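Local coordinates for adhesion G-protein coupled receptor G6 (Danio rerio, PDB 6V55) that acts as a calcium-binding adhesion G-protein-coupled receptor involved in myelination, probably sensing extracellular partners through its large multidomain ectodomain, at residues V520-A525 and A558-T563; A551-T556 and V591-F596. All coordinates share one frame; numbering follows the deposited sequence.

Contact 1 of 2, residues V520-A525 and A558-T563; sequences VAVQLA and ASTVVT
Thr-560 sends its methyl into a notch formed by Ala-521, Val-522 and Ala-525. With CG2 anti to the backbone N, the methyl points at the other helix, 3.8 Å from Ala-525 CB and 4.1 Å from Val-522 CG2. It also comes within 3.3 Å of Ala-521 O, a carbonyl already engaged by Ala-525 N one helical turn on, so the methyl sits against backbone as much as side chain. The same rotamer (chi1 -39°) leaves OG1 beside its own backbone N, where it bonds to Thr-556 O, and the threonine thus presents carbon to the neighbouring helix while its hydroxyl is bound within its own. Val-522 turns CG2 back beside its backbone N, and that branch meets the threonine methyl at a slant. At the flank, Ala-521 CB lies 4.3 Å from Val-561 CG2. Further along, Thr-563 OG1 bonds to Thr-560 O (3.1 Å) from above the carbonyl plane, and Thr-563 OG1 lies 4.3 Å from Ala-525 CB. No hydrogen bond crosses the interface. The axes, inclined by 30°, approach to 8.9 Å, consistent with the small alanines between them. Helices 517-527 and 555-568 pack here in what is probably the helical part of the GAIN domain: Leu-547 of helix 534-550 touches both Val-520 and Val-561, and Leu-590 of helix 573-593 packs on Val-561.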
loop_
_atom_site.group_PDB
_atom_site.type_symbol
_atom_site.label_atom_id
_atom_site.label_comp_id
_atom_site.label_asym_id
_atom_site.label_seq_id
_atom_site.Cartn_x
_atom_site.Cartn_y
_atom_site.Cartn_z
ATOM N N VAL A 520 -20.070 14.195 -15.985
ATOM C CA VAL A 520 -19.531 15.395 -15.341
ATOM C C VAL A 520 -20.021 15.504 -13.896
ATOM O O VAL A 520 -19.227 15.735 -12.973
ATOM C CB VAL A 520 -19.926 16.642 -16.151
ATOM C CG1 VAL A 520 -19.666 17.931 -15.383
ATOM C CG2 VAL A 520 -19.210 16.677 -17.429
ATOM N N ALA A 521 -21.332 15.290 -13.679
ATOM C CA ALA A 521 -21.928 15.451 -12.358
ATOM C C ALA A 521 -21.417 14.411 -11.374
ATOM O O ALA A 521 -21.194 14.740 -10.206
ATOM C CB ALA A 521 -23.443 15.377 -12.455
ATOM N N VAL A 522 -21.182 13.178 -11.848
ATOM C CA VAL A 522 -20.644 12.104 -11.014
ATOM C C VAL A 522 -19.213 12.427 -10.577
ATOM O O VAL A 522 -18.874 12.289 -9.393
ATOM C CB VAL A 522 -20.748 10.766 -11.780
ATOM C CG1 VAL A 522 -19.768 9.768 -11.318
ATOM C CG2 VAL A 522 -22.118 10.163 -11.614
ATOM N N GLN A 523 -18.384 12.957 -11.495
ATOM C CA GLN A 523 -16.999 13.270 -11.140
ATOM C C GLN A 523 -16.902 14.441 -10.166
ATOM O O GLN A 523 -16.175 14.342 -9.172
ATOM C CB GLN A 523 -16.153 13.553 -12.386
ATOM C CG GLN A 523 -15.984 12.414 -13.427
ATOM C CD GLN A 523 -16.308 10.994 -12.926
ATOM O OE1 GLN A 523 -15.664 10.442 -12.011
ATOM N NE2 GLN A 523 -17.317 10.391 -13.551
ATOM N N LEU A 524 -17.689 15.509 -10.394
ATOM C CA LEU A 524 -17.720 16.644 -9.485
ATOM C C LEU A 524 -18.273 16.263 -8.114
ATOM O O LEU A 524 -17.806 16.796 -7.102
ATOM C CB LEU A 524 -18.559 17.771 -10.082
ATOM C CG LEU A 524 -18.176 18.425 -11.412
ATOM C CD1 LEU A 524 -19.122 19.571 -11.736
ATOM C CD2 LEU A 524 -16.720 18.865 -11.482
ATOM N N ALA A 525 -19.218 15.311 -8.056
ATOM C CA ALA A 525 -19.730 14.812 -6.780
ATOM C C ALA A 525 -18.685 14.025 -5.992
ATOM O O ALA A 525 -18.765 13.972 -4.755
ATOM C CB ALA A 525 -20.961 13.930 -7.010
ATOM N N ALA A 558 -30.556 14.321 -10.979
ATOM C CA ALA A 558 -30.762 15.272 -9.899
ATOM C C ALA A 558 -30.234 14.757 -8.563
ATOM O O ALA A 558 -29.915 15.561 -7.676
ATOM C CB ALA A 558 -32.230 15.615 -9.776
ATOM N N SER A 559 -30.122 13.441 -8.398
ATOM C CA SER A 559 -29.578 12.929 -7.149
ATOM C C SER A 559 -28.084 13.179 -7.068
ATOM O O SER A 559 -27.560 13.419 -5.982
ATOM C CB SER A 559 -29.902 11.454 -6.979
ATOM O OG SER A 559 -28.795 10.651 -7.344
ATOM N N THR A 560 -27.398 13.212 -8.207
ATOM C CA THR A 560 -25.987 13.567 -8.176
ATOM C C THR A 560 -25.803 15.058 -7.939
ATOM O O THR A 560 -24.900 15.466 -7.189
ATOM C CB THR A 560 -25.314 13.133 -9.472
ATOM O OG1 THR A 560 -25.845 11.867 -9.876
ATOM C CG2 THR A 560 -23.866 12.969 -9.253
ATOM N N VAL A 561 -26.676 15.879 -8.530
ATOM C CA VAL A 561 -26.525 17.324 -8.416
ATOM C C VAL A 561 -26.864 17.788 -7.001
ATOM O O VAL A 561 -26.179 18.666 -6.468
ATOM C CB VAL A 561 -27.363 18.006 -9.526
ATOM C CG1 VAL A 561 -27.490 19.517 -9.358
ATOM C CG2 VAL A 561 -26.748 17.709 -10.865
ATOM N N VAL A 562 -27.790 17.096 -6.315
ATOM C CA VAL A 562 -28.175 17.495 -4.957
ATOM C C VAL A 562 -27.062 17.148 -3.969
ATOM O O VAL A 562 -26.869 17.843 -2.951
ATOM C CB VAL A 562 -29.578 16.901 -4.635
ATOM C CG1 VAL A 562 -29.857 16.642 -3.160
ATOM C CG2 VAL A 562 -30.643 17.861 -5.151
ATOM N N THR A 563 -26.210 16.187 -4.335
ATOM C CA THR A 563 -25.154 15.889 -3.402
ATOM C C THR A 563 -23.861 16.614 -3.712
ATOM O O THR A 563 -22.970 16.611 -2.854
ATOM C CB THR A 563 -24.943 14.384 -3.327
ATOM O OG1 THR A 563 -24.448 13.893 -4.576
ATOM C CG2 THR A 563 -26.271 13.717 -3.040
#

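Contact 2 of 2, residues A551-T556 and V591-F596; sequences AKINAT and VQKIEF. With NAG (2-acetamido-2-deoxy-beta-D-glucopyranose), chain G.
The carboxylate of Glu-595 lies with one face under the carbonyl oxygen of Ile-553, Ile-553 O standing 3.8 Å from Glu-595 CD, while OE1 reaches out beside Lys-552 CB. The other flat group, the Asn-554 amide, is covalently extended: ND2 carries NAG C1, which lies on the same side of the C-N bond as OD1. Asn-554 holds the N-cap position of helix 555-568, and Thr-556, the third residue of its sequon, rests CG2 against NAG C8 at 3.8 Å. Between the backbones, Glu-595 N donates to Ile-553 O at 2.7 Å, a nearly linear bond (170° at the hydrogen) that arrives close to the carbonyl axis. Ile-553 CG2, anti to its backbone N (chi1 -49° for CG1), packs on Ile-594 CB at 4.3 Å; the Ile-553 and Lys-593 side chains cross at about a right angle, CG1 of the one meeting CB of the other. One water joins Glu-595 OE1 to Lys-593 O, with a weak link to Ile-553 N; a second bridges Ala-555 N and Glu-595 O, 2.8 Å from each. Lys-593, its chain bent, brings NZ to Ala-551 O in a weak 3.3 Å bond, and NZ also bonds to Val-548 O. An ammonium bonded to two carbonyls at the C-terminal end of helix 534-550 would probably be favoured by the helix dipole, whereas Lys-552 NZ and Glu-595 OE1, 4.4 Å apart, probably attract each other without forming a salt bridge.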
loop_
_atom_site.group_PDB
_atom_site.type_symbol
_atom_site.label_atom_id
_atom_site.label_comp_id
_atom_site.label_asym_id
_atom_site.label_seq_id
_atom_site.Cartn_x
_atom_site.Cartn_y
_atom_site.Cartn_z
ATOM N N ALA A 551 -29.055 20.627 -19.499
ATOM C CA ALA A 551 -29.472 19.235 -19.525
ATOM C C ALA A 551 -30.940 19.088 -19.152
ATOM O O ALA A 551 -31.524 19.934 -18.479
ATOM C CB ALA A 551 -28.612 18.382 -18.593
ATOM N N LYS A 552 -31.540 18.002 -19.628
ATOM C CA LYS A 552 -32.854 17.587 -19.170
ATOM C C LYS A 552 -32.660 16.702 -17.952
ATOM O O LYS A 552 -31.763 15.856 -17.929
ATOM C CB LYS A 552 -33.614 16.847 -20.276
ATOM C CG LYS A 552 -33.603 17.574 -21.635
ATOM C CD LYS A 552 -34.855 17.269 -22.481
ATOM C CE LYS A 552 -35.532 18.555 -23.017
ATOM N NZ LYS A 552 -36.222 19.404 -21.975
ATOM N N ILE A 553 -33.492 16.906 -16.934
ATOM C CA ILE A 553 -33.227 16.391 -15.594
ATOM C C ILE A 553 -34.240 15.313 -15.238
ATOM O O ILE A 553 -35.437 15.599 -15.129
ATOM C CB ILE A 553 -33.269 17.514 -14.550
ATOM C CG1 ILE A 553 -32.415 18.716 -14.983
ATOM C CG2 ILE A 553 -32.868 16.958 -13.224
ATOM C CD1 ILE A 553 -30.983 18.456 -15.010
ATOM N N ASN A 554 -33.767 14.079 -15.038
ATOM C CA ASN A 554 -34.546 13.062 -14.343
ATOM C C ASN A 554 -33.932 12.849 -12.957
ATOM O O ASN A 554 -33.035 13.607 -12.535
ATOM C CB ASN A 554 -34.666 11.743 -15.133
ATOM C CG ASN A 554 -33.395 11.335 -15.846
ATOM O OD1 ASN A 554 -32.289 11.581 -15.366
ATOM N ND2 ASN A 554 -33.559 10.684 -17.014
ATOM N N ALA A 555 -34.433 11.818 -12.261
ATOM C CA ALA A 555 -34.126 11.577 -10.850
ATOM C C ALA A 555 -32.650 11.290 -10.596
ATOM O O ALA A 555 -32.071 11.850 -9.658
ATOM C CB ALA A 555 -34.945 10.403 -10.329
ATOM N N THR A 556 -32.029 10.416 -11.404
ATOM C CA THR A 556 -30.657 10.004 -11.102
ATOM C C THR A 556 -29.666 11.119 -11.393
ATOM O O THR A 556 -28.688 11.273 -10.649
ATOM C CB THR A 556 -30.274 8.737 -11.871
ATOM O OG1 THR A 556 -30.150 9.028 -13.271
ATOM C CG2 THR A 556 -31.335 7.659 -11.667
ATOM N N VAL A 591 -35.154 21.931 -9.629
ATOM C CA VAL A 591 -36.474 21.551 -9.153
ATOM C C VAL A 591 -37.559 21.953 -10.158
ATOM O O VAL A 591 -38.566 21.245 -10.318
ATOM C CB VAL A 591 -36.650 22.162 -7.740
ATOM C CG1 VAL A 591 -38.022 21.978 -7.202
ATOM C CG2 VAL A 591 -35.703 21.457 -6.784
ATOM N N GLN A 592 -37.360 23.048 -10.887
ATOM C CA GLN A 592 -38.320 23.426 -11.922
ATOM C C GLN A 592 -38.294 22.459 -13.101
ATOM O O GLN A 592 -39.342 22.177 -13.689
ATOM C CB GLN A 592 -38.027 24.842 -12.416
ATOM C CG GLN A 592 -38.142 25.913 -11.347
ATOM C CD GLN A 592 -39.569 26.121 -10.890
ATOM O OE1 GLN A 592 -40.515 25.975 -11.678
ATOM N NE2 GLN A 592 -39.741 26.455 -9.608
ATOM N N LYS A 593 -37.132 21.892 -13.409
ATOM C CA LYS A 593 -36.923 21.161 -14.646
ATOM C C LYS A 593 -37.010 19.663 -14.484
ATOM O O LYS A 593 -36.839 18.947 -15.479
ATOM C CB LYS A 593 -35.542 21.473 -15.226
ATOM C CG LYS A 593 -35.380 22.871 -15.732
ATOM C CD LYS A 593 -34.782 22.884 -17.098
ATOM C CE LYS A 593 -33.468 22.190 -17.111
ATOM N NZ LYS A 593 -32.497 23.043 -17.824
ATOM N N ILE A 594 -37.188 19.166 -13.268
ATOM C CA ILE A 594 -37.053 17.733 -13.042
ATOM C C ILE A 594 -38.277 17.020 -13.607
ATOM O O ILE A 594 -39.412 17.503 -13.483
ATOM C CB ILE A 594 -36.812 17.426 -11.552
ATOM C CG1 ILE A 594 -36.693 15.946 -11.329
ATOM C CG2 ILE A 594 -37.907 17.925 -10.633
ATOM C CD1 ILE A 594 -35.907 15.683 -10.189
ATOM N N GLU A 595 -38.032 15.954 -14.370
ATOM C CA GLU A 595 -39.087 15.101 -14.892
ATOM C C GLU A 595 -39.249 13.909 -13.956
ATOM O O GLU A 595 -38.258 13.267 -13.599
ATOM C CB GLU A 595 -38.753 14.648 -16.314
ATOM C CG GLU A 595 -38.739 15.770 -17.361
ATOM C CD GLU A 595 -37.558 15.666 -18.334
ATOM O OE1 GLU A 595 -36.882 16.700 -18.569
ATOM O OE2 GLU A 595 -37.295 14.551 -18.851
ATOM N N PHE A 596 -40.483 13.631 -13.539
ATOM C CA PHE A 596 -40.749 12.487 -12.671
ATOM C C PHE A 596 -42.077 11.849 -13.065
ATOM O O PHE A 596 -42.872 12.443 -13.800
ATOM C CB PHE A 596 -40.722 12.882 -11.183
ATOM C CG PHE A 596 -41.853 13.773 -10.743
ATOM C CD1 PHE A 596 -41.831 15.152 -11.008
ATOM C CD2 PHE A 596 -42.908 13.248 -9.998
ATOM C CE1 PHE A 596 -42.867 15.981 -10.585
ATOM C CE2 PHE A 596 -43.955 14.069 -9.559
ATOM C CZ PHE A 596 -43.931 15.438 -9.848
HETATM C C1 NAG G . -32.519 10.216 -17.928
HETATM C C2 NAG G . -32.572 8.697 -18.244
HETATM C C3 NAG G . -31.679 8.343 -19.450
HETATM C C4 NAG G . -31.947 9.246 -20.648
HETATM C C5 NAG G . -31.791 10.708 -20.242
HETATM C C6 NAG G . -32.116 11.673 -21.364
HETATM C C7 NAG G . -33.042 7.373 -16.227
HETATM C C8 NAG G . -32.446 6.585 -15.097
HETATM N N2 NAG G . -32.173 7.915 -17.084
HETATM O O3 NAG G . -31.915 6.991 -19.834
HETATM O O4 NAG G . -31.045 8.936 -21.708
HETATM O O5 NAG G . -32.701 10.992 -19.170
HETATM O O6 NAG G . -32.633 12.910 -20.890
HETATM O O7 NAG G . -34.257 7.518 -16.353
HETATM O O HOH W 1 -35.894 18.954 -18.434
HETATM O O HOH W 2 -37.002 10.837 -12.918
#

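From the N terminus the segments come in the order 520-525, 551-556, 558-563 and 591-596, so the two contacts cross. Contact 1 closes a loop containing helix 534-550, and contact 2 closes one around most of helix 555-568 and nearly all of helix 573-593. Helix 555-568 serves both: its first turn belongs to contact 2 and its next turns to contact 1, with centres 13 Å apart. Ala-558 joins them directly, its CB lying 3.7 Å from Ile-594 CD1 and 3.8 Å from Ile-553 CG2. Beyond, Ile-594 packs on Leu-601 and Val-612, linking the helical bundle to the sheet containing strands 600-603 and 608-614.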